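Local coordinates for SPbeta prophage-derived uncharacterized protein YorR (PDB 2AXP) that is an uncharacterised prophage-derived protein that may act as a thymidylate kinase, phosphorylating dTMP, at residues Ser106-Arg111 with Lys123-Ile128. Sequence-based numbering, arbitrary orientation.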
ATOM      1  N   SER A 106       0.574  -4.865  16.425  1.00 41.39           N
ATOM      2  CA  SER A 106      -0.282  -3.905  17.096  1.00 41.76           C
ATOM      3  C   SER A 106       0.333  -2.521  16.985  1.00 40.82           C
ATOM      4  O   SER A 106      -0.344  -1.563  16.607  1.00 43.23           O
ATOM      5  CB  SER A 106      -0.447  -4.310  18.554  1.00 42.71           C
ATOM      6  OG  SER A 106       0.744  -4.920  19.033  1.00 46.38           O
ATOM      7  N   VAL A 107       1.621  -2.412  17.289  1.00 38.70           N
ATOM      8  CA  VAL A 107       2.281  -1.117  17.195  1.00 37.05           C
ATOM      9  C   VAL A 107       2.265  -0.569  15.770  1.00 35.82           C
ATOM     10  O   VAL A 107       2.007   0.621  15.565  1.00 37.66           O
ATOM     11  CB  VAL A 107       3.752  -1.180  17.670  1.00 34.32           C
ATOM     12  CG1 VAL A 107       4.412   0.195  17.520  1.00 32.55           C
ATOM     13  CG2 VAL A 107       3.805  -1.647  19.099  1.00 31.86           C
ATOM     14  N   ILE A 108       2.531  -1.420  14.784  1.00 32.74           N
ATOM     15  CA  ILE A 108       2.551  -0.930  13.407  1.00 31.98           C
ATOM     16  C   ILE A 108       1.195  -0.420  12.933  1.00 29.75           C
ATOM     17  O   ILE A 108       1.116   0.621  12.271  1.00 26.60           O
ATOM     18  CB  ILE A 108       3.091  -2.007  12.403  1.00 33.45           C
ATOM     19  CG1 ILE A 108       4.621  -2.113  12.537  1.00 31.94           C
ATOM     20  CG2 ILE A 108       2.702  -1.623  10.962  1.00 30.22           C
ATOM     21  CD1 ILE A 108       5.294  -3.188  11.692  1.00 30.65           C
ATOM     22  N   LYS A 109       0.128  -1.148  13.255  1.00 30.81           N
ATOM     23  CA  LYS A 109      -1.212  -0.704  12.853  1.00 33.53           C
ATOM     24  C   LYS A 109      -1.499   0.636  13.539  1.00 33.57           C
ATOM     25  O   LYS A 109      -2.049   1.565  12.924  1.00 32.76           O
ATOM     26  CB  LYS A 109      -2.269  -1.754  13.230  1.00 34.12           C
ATOM     27  CG  LYS A 109      -2.163  -3.043  12.401  1.00 37.08           C
ATOM     28  CD  LYS A 109      -2.788  -4.253  13.095  1.00 37.20           C
ATOM     29  CE  LYS A 109      -2.412  -5.549  12.383  1.00 40.39           C
ATOM     30  NZ  LYS A 109      -2.807  -6.803  13.102  1.00 40.70           N
ATOM     31  N   LYS A 110      -1.098   0.746  14.805  1.00 32.95           N
ATOM     32  CA  LYS A 110      -1.298   1.982  15.539  1.00 34.39           C
ATOM     33  C   LYS A 110      -0.592   3.135  14.800  1.00 33.09           C
ATOM     34  O   LYS A 110      -1.189   4.199  14.570  1.00 32.16           O
ATOM     35  CB  LYS A 110      -0.797   1.812  16.989  1.00 36.28           C
ATOM     36  CG  LYS A 110      -0.637   3.109  17.801  1.00 40.21           C
ATOM     37  CD  LYS A 110       0.733   3.853  17.609  1.00 38.57           C
ATOM     38  CE  LYS A 110       1.946   3.155  18.291  1.00 38.76           C
ATOM     39  NZ  LYS A 110       1.751   2.594  19.685  1.00 36.44           N
ATOM     40  N   ARG A 111       0.657   2.925  14.378  1.00 33.15           N
ATOM     41  CA  ARG A 111       1.399   3.989  13.663  1.00 33.19           C
ATOM     42  C   ARG A 111       0.765   4.281  12.311  1.00 33.43           C
ATOM     43  O   ARG A 111       0.781   5.416  11.833  1.00 31.82           O
ATOM     44  CB  ARG A 111       2.873   3.601  13.468  1.00 31.15           C
ATOM     45  CG  ARG A 111       3.612   3.391  14.772  1.00 31.36           C
ATOM     46  CD  ARG A 111       5.075   3.051  14.581  1.00 31.50           C
ATOM     47  NE  ARG A 111       5.716   2.835  15.873  1.00 33.36           N
ATOM     48  CZ  ARG A 111       6.929   2.320  16.047  1.00 35.26           C
ATOM     49  NH1 ARG A 111       7.671   1.952  15.004  1.00 37.26           N
ATOM     50  NH2 ARG A 111       7.401   2.158  17.274  1.00 34.06           N
ATOM     51  N   LYS A 123      -4.719  -7.048   9.081  1.00 91.62           N
ATOM     52  CA  LYS A 123      -4.120  -8.352   9.382  1.00 90.18           C
ATOM     53  C   LYS A 123      -3.028  -8.647   8.358  1.00 88.43           C
ATOM     54  O   LYS A 123      -2.134  -9.466   8.594  1.00 88.18           O
ATOM     55  CB  LYS A 123      -5.204  -9.452   9.359  1.00 91.29           C
ATOM     56  CG  LYS A 123      -4.699 -10.915   9.456  1.00 90.78           C
ATOM     57  CD  LYS A 123      -4.668 -11.601   8.080  1.00 89.57           C
ATOM     58  CE  LYS A 123      -4.160 -13.039   8.152  1.00 88.76           C
ATOM     59  NZ  LYS A 123      -2.728 -13.117   8.546  1.00 87.23           N
ATOM     60  N   ASP A 124      -3.103  -7.974   7.216  1.00 86.21           N
ATOM     61  CA  ASP A 124      -2.104  -8.169   6.176  1.00 83.75           C
ATOM     62  C   ASP A 124      -0.720  -7.844   6.730  1.00 81.68           C
ATOM     63  O   ASP A 124       0.292  -8.386   6.282  1.00 81.49           O
ATOM     64  CB  ASP A 124      -2.383  -7.268   4.984  1.00 83.65           C
ATOM     65  CG  ASP A 124      -1.308  -7.367   3.939  1.00 83.97           C
ATOM     66  OD1 ASP A 124      -1.239  -8.420   3.261  1.00 83.24           O
ATOM     67  OD2 ASP A 124      -0.523  -6.398   3.818  1.00 83.92           O
ATOM     68  N   ILE A 125      -0.689  -6.946   7.706  1.00 78.76           N
ATOM     69  CA  ILE A 125       0.557  -6.555   8.333  1.00 75.81           C
ATOM     70  C   ILE A 125       1.127  -7.801   8.998  1.00 73.84           C
ATOM     71  O   ILE A 125       2.310  -8.108   8.858  1.00 73.54           O
ATOM     72  CB  ILE A 125       0.325  -5.450   9.398  1.00 75.90           C
ATOM     73  CG1 ILE A 125      -0.628  -4.385   8.850  1.00 75.93           C
ATOM     74  CG2 ILE A 125       1.648  -4.800   9.784  1.00 75.11           C
ATOM     75  CD1 ILE A 125      -2.096  -4.828   8.797  1.00 74.95           C
ATOM     76  N   ASP A 126       0.270  -8.528   9.705  1.00 71.73           N
ATOM     77  CA  ASP A 126       0.684  -9.742  10.390  1.00 70.34           C
ATOM     78  C   ASP A 126       1.412 -10.647   9.423  1.00 69.37           C
ATOM     79  O   ASP A 126       2.465 -11.197   9.743  1.00 69.29           O
ATOM     80  CB  ASP A 126      -0.534 -10.468  10.957  1.00 71.02           C
ATOM     81  CG  ASP A 126      -1.296  -9.627  11.964  1.00 72.36           C
ATOM     82  OD1 ASP A 126      -0.689  -9.255  12.991  1.00 72.56           O
ATOM     83  OD2 ASP A 126      -2.493  -9.333  11.733  1.00 72.19           O
ATOM     84  N   SER A 127       0.841 -10.795   8.234  1.00 68.68           N
ATOM     85  CA  SER A 127       1.438 -11.630   7.204  1.00 68.10           C
ATOM     86  C   SER A 127       2.788 -11.058   6.755  1.00 67.49           C
ATOM     87  O   SER A 127       3.779 -11.784   6.652  1.00 66.95           O
ATOM     88  CB  SER A 127       0.497 -11.739   6.004  1.00 67.62           C
ATOM     89  OG  SER A 127       1.103 -12.500   4.974  1.00 68.06           O
ATOM     90  N   ILE A 128       2.819  -9.756   6.485  1.00 66.06           N
ATOM     91  CA  ILE A 128       4.050  -9.108   6.060  1.00 64.81           C
ATOM     92  C   ILE A 128       5.131  -9.381   7.091  1.00 63.91           C
ATOM     93  O   ILE A 128       6.234  -9.790   6.741  1.00 64.11           O
ATOM     94  CB  ILE A 128       3.861  -7.573   5.890  1.00 64.84           C
ATOM     95  CG1 ILE A 128       3.094  -7.290   4.592  1.00 64.78           C
ATOM     96  CG2 ILE A 128       5.215  -6.866   5.882  1.00 64.18           C
ATOM     97  CD1 ILE A 128       2.933  -5.814   4.255  1.00 64.28           C
TER
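K109 reaches over from helix 105-115 to the carboxylate of D126 in the first turn of helix 124-137, an example of a long cationic side chain whose methylenes pack on an apolar neighbour, I125, while its ammonium pairs with a carboxylate. Its chain is extended beyond CG, and CE of K109 lies 3.7 Å from CD1 of I125. The K109 and D126 side chains cross at about a right angle. K109 NZ donates to D126 OD2 at 2.9 Å on the syn side, 28° out of the carboxylate plane, and more weakly to D126 OD1 at 3.2 Å. A further weak hydrogen bond, to the backbone O of G122, ties the same nitrogen to the residue preceding the N-cap, K123. In this parallel sheet of strand order 2-3-1-4-5, as in nucleoside monophosphate kinases, the two helices follow strand 96-102; the short helix axes pass 10.1 Å apart, with 126° between their N-to-C directions. Beside the salt bridge, I125 turns its branches to two neighbours: with CG2 anti to the backbone N, that methyl lies 3.5 Å from CG2 of I108, while CG1 and CD1 lie across the K109 chain, against CG and CE. R111, on the same helix as K109, takes no part in the contact: its NH1 bonds to the carbonyl of C11, and NH2 to that of T148.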